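Local coordinates for virulence factor (Pectobacterium carotovorum, PDB 2W3Y), which is a virulence factor towards Drosophila that carries covalently attached palmitate and binds to lipid vesicles, at residues A[145-148]-A[149-153]; A[198-201]-A[202-205]. All coordinates share one frame; numbering follows the deposited sequence.

Contact 1 (A[145-148]-A[149-153]); sequences ATFL and QNFGN. With PLM (palmitic acid), chain C.
Phe147 and Phe151 stand one turn apart on the alpha-helix 142-159, an i to i+4 pair whose side chains lie alongside each other and point the same way. In both, CG is anti to the backbone N (chi1 161° and -171°), which swings the rings to the same flank; their planes are almost parallel, 12° apart, but the centroids are 5.8 Å apart and the rings barely overlap. What lies over one face of the Phe147 ring is the CB of Phe151, 4.2 Å from CZ and offset toward the rim. Flat aromatic groups suit this flank, which packs on strand 40-49, where both touch Gln43, and Phe147 also meets the ring of Phe262. The more exposed flank is polar: Thr146 and Asn150 lie side by side, with Thr146 CG2 3.7 Å from Asn150 ND2. Four successive i+4 backbone bonds hold the turns, ending with Gly152 N to Leu148 O at 2.7 Å. With no side chain, Gly152 brings no bulk near that oxygen. Leu148, a branched apolar residue that also packs on Ala126, faces palmitic acid: its CG is 3.7 Å from C3 of the lipid and its CD2 3.8 Å from C5.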
ATOM      1  N   ALA A 145      -1.208 -15.841   0.308  1.00 21.98           N
ATOM      2  CA  ALA A 145      -0.592 -16.697  -0.718  1.00 22.06           C
ATOM      3  C   ALA A 145      -1.577 -17.127  -1.808  1.00 22.00           C
ATOM      4  O   ALA A 145      -1.229 -17.103  -2.998  1.00 21.80           O
ATOM      5  CB  ALA A 145       0.128 -17.918  -0.103  1.00 22.12           C
ATOM      6  N   THR A 146      -2.793 -17.522  -1.408  1.00 21.64           N
ATOM      7  CA  THR A 146      -3.861 -17.835  -2.360  1.00 21.49           C
ATOM      8  C   THR A 146      -4.263 -16.601  -3.177  1.00 21.51           C
ATOM      9  O   THR A 146      -4.434 -16.686  -4.401  1.00 21.25           O
ATOM     10  CB  THR A 146      -5.121 -18.484  -1.675  1.00 21.68           C
ATOM     11  OG1 THR A 146      -4.749 -19.733  -1.078  1.00 22.57           O
ATOM     12  CG2 THR A 146      -6.233 -18.739  -2.680  1.00 19.91           C
ATOM     13  N   PHE A 147      -4.411 -15.455  -2.517  1.00 21.80           N
ATOM     14  CA  PHE A 147      -4.745 -14.229  -3.252  1.00 22.03           C
ATOM     15  C   PHE A 147      -3.705 -13.919  -4.349  1.00 22.29           C
ATOM     16  O   PHE A 147      -4.063 -13.622  -5.501  1.00 21.67           O
ATOM     17  CB  PHE A 147      -4.847 -13.013  -2.317  1.00 22.60           C
ATOM     18  CG  PHE A 147      -4.740 -11.704  -3.052  1.00 23.04           C
ATOM     19  CD1 PHE A 147      -5.837 -11.201  -3.752  1.00 23.03           C
ATOM     20  CD2 PHE A 147      -3.520 -11.012  -3.105  1.00 24.76           C
ATOM     21  CE1 PHE A 147      -5.743 -10.012  -4.472  1.00 22.37           C
ATOM     22  CE2 PHE A 147      -3.412  -9.824  -3.839  1.00 23.11           C
ATOM     23  CZ  PHE A 147      -4.523  -9.335  -4.519  1.00 22.18           C
ATOM     24  N   LEU A 148      -2.429 -13.967  -3.970  1.00 22.73           N
ATOM     25  CA  LEU A 148      -1.336 -13.514  -4.829  1.00 24.06           C
ATOM     26  C   LEU A 148      -1.164 -14.473  -5.992  1.00 25.05           C
ATOM     27  O   LEU A 148      -0.922 -14.054  -7.133  1.00 24.55           O
ATOM     28  CB  LEU A 148      -0.031 -13.357  -4.031  1.00 24.17           C
ATOM     29  CG  LEU A 148       1.117 -12.565  -4.667  1.00 24.32           C
ATOM     30  CD1 LEU A 148       0.796 -11.065  -4.787  1.00 23.35           C
ATOM     31  CD2 LEU A 148       2.430 -12.805  -3.921  1.00 24.46           C
ATOM     32  N   GLN A 149      -1.319 -15.766  -5.700  1.00 25.45           N
ATOM     33  CA  GLN A 149      -1.220 -16.802  -6.710  1.00 26.64           C
ATOM     34  C   GLN A 149      -2.263 -16.599  -7.813  1.00 26.94           C
ATOM     35  O   GLN A 149      -1.926 -16.614  -9.025  1.00 26.49           O
ATOM     36  CB  GLN A 149      -1.325 -18.189  -6.052  1.00 26.75           C
ATOM     37  CG  GLN A 149      -1.350 -19.352  -7.014  1.00 30.72           C
ATOM     38  CD  GLN A 149      -1.080 -20.671  -6.317  1.00 35.17           C
ATOM     39  OE1 GLN A 149      -1.768 -21.048  -5.354  1.00 37.96           O
ATOM     40  NE2 GLN A 149      -0.072 -21.381  -6.797  1.00 36.78           N
ATOM     41  N   ASN A 150      -3.515 -16.389  -7.398  1.00 26.64           N
ATOM     42  CA  ASN A 150      -4.607 -16.170  -8.336  1.00 26.86           C
ATOM     43  C   ASN A 150      -4.447 -14.852  -9.093  1.00 26.74           C
ATOM     44  O   ASN A 150      -4.674 -14.809 -10.303  1.00 26.84           O
ATOM     45  CB  ASN A 150      -5.962 -16.211  -7.636  1.00 27.40           C
ATOM     46  CG  ASN A 150      -6.290 -17.591  -7.076  1.00 29.57           C
ATOM     47  OD1 ASN A 150      -5.727 -18.607  -7.501  1.00 30.92           O
ATOM     48  ND2 ASN A 150      -7.198 -17.630  -6.115  1.00 30.21           N
ATOM     49  N   PHE A 151      -4.048 -13.794  -8.383  1.00 26.07           N
ATOM     50  CA  PHE A 151      -3.795 -12.507  -9.023  1.00 25.94           C
ATOM     51  C   PHE A 151      -2.636 -12.606 -10.033  1.00 26.15           C
ATOM     52  O   PHE A 151      -2.664 -11.955 -11.080  1.00 25.08           O
ATOM     53  CB  PHE A 151      -3.528 -11.403  -8.001  1.00 25.86           C
ATOM     54  CG  PHE A 151      -3.488 -10.027  -8.614  1.00 27.07           C
ATOM     55  CD1 PHE A 151      -4.664  -9.410  -9.046  1.00 27.30           C
ATOM     56  CD2 PHE A 151      -2.278  -9.370  -8.802  1.00 27.33           C
ATOM     57  CE1 PHE A 151      -4.632  -8.147  -9.640  1.00 28.45           C
ATOM     58  CE2 PHE A 151      -2.240  -8.086  -9.394  1.00 28.85           C
ATOM     59  CZ  PHE A 151      -3.413  -7.483  -9.805  1.00 26.72           C
ATOM     60  N   GLY A 152      -1.631 -13.412  -9.700  1.00 26.48           N
ATOM     61  CA  GLY A 152      -0.471 -13.624 -10.576  1.00 27.81           C
ATOM     62  C   GLY A 152      -0.825 -14.076 -11.991  1.00 28.16           C
ATOM     63  O   GLY A 152      -0.112 -13.751 -12.939  1.00 28.32           O
ATOM     64  N   ASN A 153      -1.914 -14.827 -12.134  1.00 28.55           N
ATOM     65  CA  ASN A 153      -2.425 -15.223 -13.458  1.00 29.53           C
ATOM     66  C   ASN A 153      -2.741 -14.024 -14.357  1.00 29.48           C
ATOM     67  O   ASN A 153      -2.336 -13.976 -15.538  1.00 28.57           O
ATOM     68  CB  ASN A 153      -3.673 -16.092 -13.323  1.00 30.36           C
ATOM     69  CG  ASN A 153      -3.371 -17.479 -12.797  1.00 33.32           C
ATOM     70  OD1 ASN A 153      -4.059 -17.970 -11.897  1.00 38.07           O
ATOM     71  ND2 ASN A 153      -2.361 -18.134 -13.365  1.00 35.12           N
TER
HETATM   72  C1  PLM C1278       2.621 -15.813  -7.466  1.00 40.12           C
HETATM   73  O2  PLM C1278       2.455 -16.687  -8.358  1.00 38.78           O
HETATM   74  C2  PLM C1278       3.536 -14.621  -7.720  1.00 40.54           C
HETATM   75  C3  PLM C1278       2.789 -13.299  -7.877  1.00 40.99           C
HETATM   76  C4  PLM C1278       3.716 -12.117  -8.170  1.00 41.08           C
HETATM   77  C5  PLM C1278       4.446 -11.611  -6.926  1.00 41.48           C
HETATM   78  C6  PLM C1278       5.756 -10.899  -7.262  1.00 41.63           C
HETATM   79  C7  PLM C1278       6.241 -10.049  -6.089  1.00 42.45           C
HETATM   80  C8  PLM C1278       7.762  -9.862  -6.064  1.00 42.31           C
HETATM   81  C9  PLM C1278       8.107  -8.423  -6.445  1.00 43.95           C
HETATM   82  CA  PLM C1278       8.687  -7.596  -5.303  1.00 43.76           C
HETATM   83  CB  PLM C1278       7.743  -6.475  -4.885  1.00 43.42           C
HETATM   84  CC  PLM C1278       8.008  -6.073  -3.443  1.00 42.37           C
HETATM   85  CD  PLM C1278       6.719  -5.820  -2.674  1.00 42.06           C
HETATM   86  CE  PLM C1278       6.699  -4.393  -2.150  1.00 41.91           C
HETATM   87  CF  PLM C1278       5.688  -4.220  -1.025  1.00 41.75           C

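Contact 2 (A[198-201]-A[202-205]); sequences FKQE and QKKI
Lys203 NZ donates to Gln200 OE1 at 2.9 Å, approaching from above the plane of the amide. The same ammonium group also bonds to the backbone oxygens of Ala164 and Met159, so a long, extended lysine chain ties this loop to the end of helix 142-159 and the residues that follow. Gln200 meets it by bending at chi2 (58°), which folds the amide back across the lysine chain and leaves Gln200 CD 3.8 Å from Lys203 CD. A second glutamine works on the backbone: Gln202 OE1 accepts the N-H of Lys199 at 2.9 Å in a nearly straight bond (166°), while Gln202 N returns a bond to Lys199 O at 2.8 Å. Lys199 is thus gripped through both its N-H and its carbonyl. The glutamine's other amide atom, NE2, makes a weak bond to Glu218 O on strand 214-228, a double role for which a side chain with both donor and acceptor is well fitted. Gln200 O accepts from Lys203 N and from a water, which in turn accepts from Lys204 N and NZ. Beneath this polar layer lies Phe198, whose ring edge faces Gln202 O, 3.7 Å from Phe198 CD1, and the CB of Ile205, 4.4 Å from Phe198 CE1. Phe219 packs edge-to-face with Phe198 and also touches Ile205, while palmitic acid touches Phe198. Two consecutive i+3 backbone bonds, from Gln202 N and Lys203 N, and a third from Ile205 N to Gln202 O are typical of 3-10-like turns, here leading out of strand 185-198 beside the lipid site.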
ATOM      1  N   PHE A 198       9.027  -5.259 -13.351  1.00 22.31           N
ATOM      2  CA  PHE A 198       9.528  -6.564 -13.752  1.00 23.42           C
ATOM      3  C   PHE A 198      10.237  -6.382 -15.087  1.00 23.76           C
ATOM      4  O   PHE A 198       9.623  -5.948 -16.052  1.00 23.39           O
ATOM      5  CB  PHE A 198       8.390  -7.573 -13.972  1.00 23.22           C
ATOM      6  CG  PHE A 198       7.690  -8.022 -12.724  1.00 23.14           C
ATOM      7  CD1 PHE A 198       7.998  -9.262 -12.144  1.00 25.05           C
ATOM      8  CD2 PHE A 198       6.678  -7.241 -12.152  1.00 23.99           C
ATOM      9  CE1 PHE A 198       7.333  -9.714 -10.993  1.00 24.29           C
ATOM     10  CE2 PHE A 198       5.991  -7.688 -10.998  1.00 23.96           C
ATOM     11  CZ  PHE A 198       6.330  -8.924 -10.413  1.00 23.76           C
ATOM     12  N   LYS A 199      11.516  -6.732 -15.131  1.00 24.80           N
ATOM     13  CA  LYS A 199      12.272  -6.858 -16.381  1.00 26.10           C
ATOM     14  C   LYS A 199      11.855  -8.155 -17.094  1.00 26.32           C
ATOM     15  O   LYS A 199      11.318  -9.069 -16.466  1.00 25.87           O
ATOM     16  CB  LYS A 199      13.784  -6.909 -16.079  1.00 25.92           C
ATOM     17  CG  LYS A 199      14.346  -5.704 -15.334  1.00 26.67           C
ATOM     18  CD  LYS A 199      15.883  -5.687 -15.421  1.00 28.67           C
ATOM     19  CE  LYS A 199      16.523  -5.133 -14.172  1.00 31.10           C
ATOM     20  NZ  LYS A 199      16.030  -3.778 -13.823  1.00 30.66           N
ATOM     21  N   GLN A 200      12.104  -8.246 -18.402  1.00 27.86           N
ATOM     22  CA  GLN A 200      11.676  -9.431 -19.163  1.00 29.45           C
ATOM     23  C   GLN A 200      12.017 -10.761 -18.469  1.00 29.83           C
ATOM     24  O   GLN A 200      11.162 -11.630 -18.341  1.00 29.11           O
ATOM     25  CB  GLN A 200      12.246  -9.426 -20.596  1.00 30.38           C
ATOM     26  CG  GLN A 200      11.719 -10.588 -21.455  1.00 31.87           C
ATOM     27  CD  GLN A 200      10.202 -10.588 -21.555  1.00 34.52           C
ATOM     28  OE1 GLN A 200       9.592  -9.547 -21.782  1.00 37.81           O
ATOM     29  NE2 GLN A 200       9.587 -11.753 -21.376  1.00 35.59           N
ATOM     30  N   GLU A 201      13.258 -10.887 -17.991  1.00 31.49           N
ATOM     31  CA  GLU A 201      13.762 -12.136 -17.396  1.00 33.10           C
ATOM     32  C   GLU A 201      13.137 -12.443 -16.022  1.00 32.31           C
ATOM     33  O   GLU A 201      13.238 -13.561 -15.519  1.00 32.58           O
ATOM     34  CB  GLU A 201      15.295 -12.119 -17.328  1.00 33.09           C
ATOM     35  CG  GLU A 201      15.883 -11.041 -16.390  1.00 36.50           C
ATOM     36  CD  GLU A 201      17.393 -11.149 -16.197  1.00 37.57           C
ATOM     37  OE1 GLU A 201      18.158 -10.855 -17.157  1.00 43.71           O
ATOM     38  OE2 GLU A 201      17.823 -11.511 -15.067  1.00 42.63           O
ATOM     39  N   GLN A 202      12.479 -11.447 -15.435  1.00 31.29           N
ATOM     40  CA  GLN A 202      11.783 -11.604 -14.161  1.00 30.16           C
ATOM     41  C   GLN A 202      10.300 -11.975 -14.294  1.00 30.16           C
ATOM     42  O   GLN A 202       9.656 -12.312 -13.294  1.00 30.00           O
ATOM     43  CB  GLN A 202      11.895 -10.309 -13.363  1.00 30.17           C
ATOM     44  CG  GLN A 202      13.281  -9.996 -12.872  1.00 28.57           C
ATOM     45  CD  GLN A 202      13.336  -8.655 -12.219  1.00 27.35           C
ATOM     46  OE1 GLN A 202      13.087  -7.631 -12.860  1.00 26.39           O
ATOM     47  NE2 GLN A 202      13.700  -8.636 -10.937  1.00 26.50           N
ATOM     48  N   LYS A 203       9.747 -11.912 -15.506  1.00 29.68           N
ATOM     49  CA  LYS A 203       8.289 -12.059 -15.671  1.00 30.15           C
ATOM     50  C   LYS A 203       7.745 -13.415 -15.232  1.00 30.82           C
ATOM     51  O   LYS A 203       6.626 -13.493 -14.720  1.00 30.91           O
ATOM     52  CB  LYS A 203       7.825 -11.679 -17.087  1.00 29.67           C
ATOM     53  CG  LYS A 203       7.986 -10.190 -17.337  1.00 28.59           C
ATOM     54  CD  LYS A 203       7.703  -9.783 -18.759  1.00 28.28           C
ATOM     55  CE  LYS A 203       8.038  -8.313 -18.970  1.00 29.13           C
ATOM     56  NZ  LYS A 203       7.643  -7.880 -20.358  1.00 28.20           N
ATOM     57  N   LYS A 204       8.565 -14.456 -15.416  1.00 31.69           N
ATOM     58  CA  LYS A 204       8.327 -15.825 -14.920  1.00 32.62           C
ATOM     59  C   LYS A 204       7.870 -15.932 -13.457  1.00 32.31           C
ATOM     60  O   LYS A 204       7.143 -16.861 -13.106  1.00 32.22           O
ATOM     61  CB  LYS A 204       9.609 -16.653 -15.077  1.00 33.12           C
ATOM     62  CG  LYS A 204       9.560 -17.781 -16.115  1.00 37.04           C
ATOM     63  CD  LYS A 204       9.402 -17.275 -17.560  1.00 41.94           C
ATOM     64  CE  LYS A 204      10.489 -17.823 -18.508  1.00 43.32           C
ATOM     65  NZ  LYS A 204      11.791 -17.081 -18.362  1.00 44.56           N
ATOM     66  N   ILE A 205       8.310 -14.993 -12.616  1.00 32.11           N
ATOM     67  CA  ILE A 205       7.996 -15.000 -11.176  1.00 31.95           C
ATOM     68  C   ILE A 205       6.485 -14.999 -10.890  1.00 32.01           C
ATOM     69  O   ILE A 205       6.024 -15.647  -9.932  1.00 31.56           O
ATOM     70  CB  ILE A 205       8.702 -13.832 -10.436  1.00 31.96           C
ATOM     71  CG1 ILE A 205      10.219 -14.033 -10.467  1.00 32.56           C
ATOM     72  CG2 ILE A 205       8.197 -13.690  -8.971  1.00 31.89           C
ATOM     73  CD1 ILE A 205      11.021 -12.788 -10.101  1.00 33.09           C
TER
HETATM   74  O   HOH W   1      10.436 -14.405 -17.456  1.00 37.24           O

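Overall arrangement
Contact 1 comes first along the chain, in the middle of helix 142-159; contact 2 follows where strand 185-198 runs out into the loop before strand 214-228. Their centres are about 16 Å apart and their nearest atoms about 7 Å, so they do not touch directly. They are on the same side of the chain's centre, and the bound palmitic acid relates them: it touches Leu148 in contact 1 and Phe198 in contact 2. The helix and the strand end, the latter part of the large mixed sheet, therefore both line the lipid site. This shared apolar setting is consistent with a palmitoylated protein whose fold holds the acyl chain.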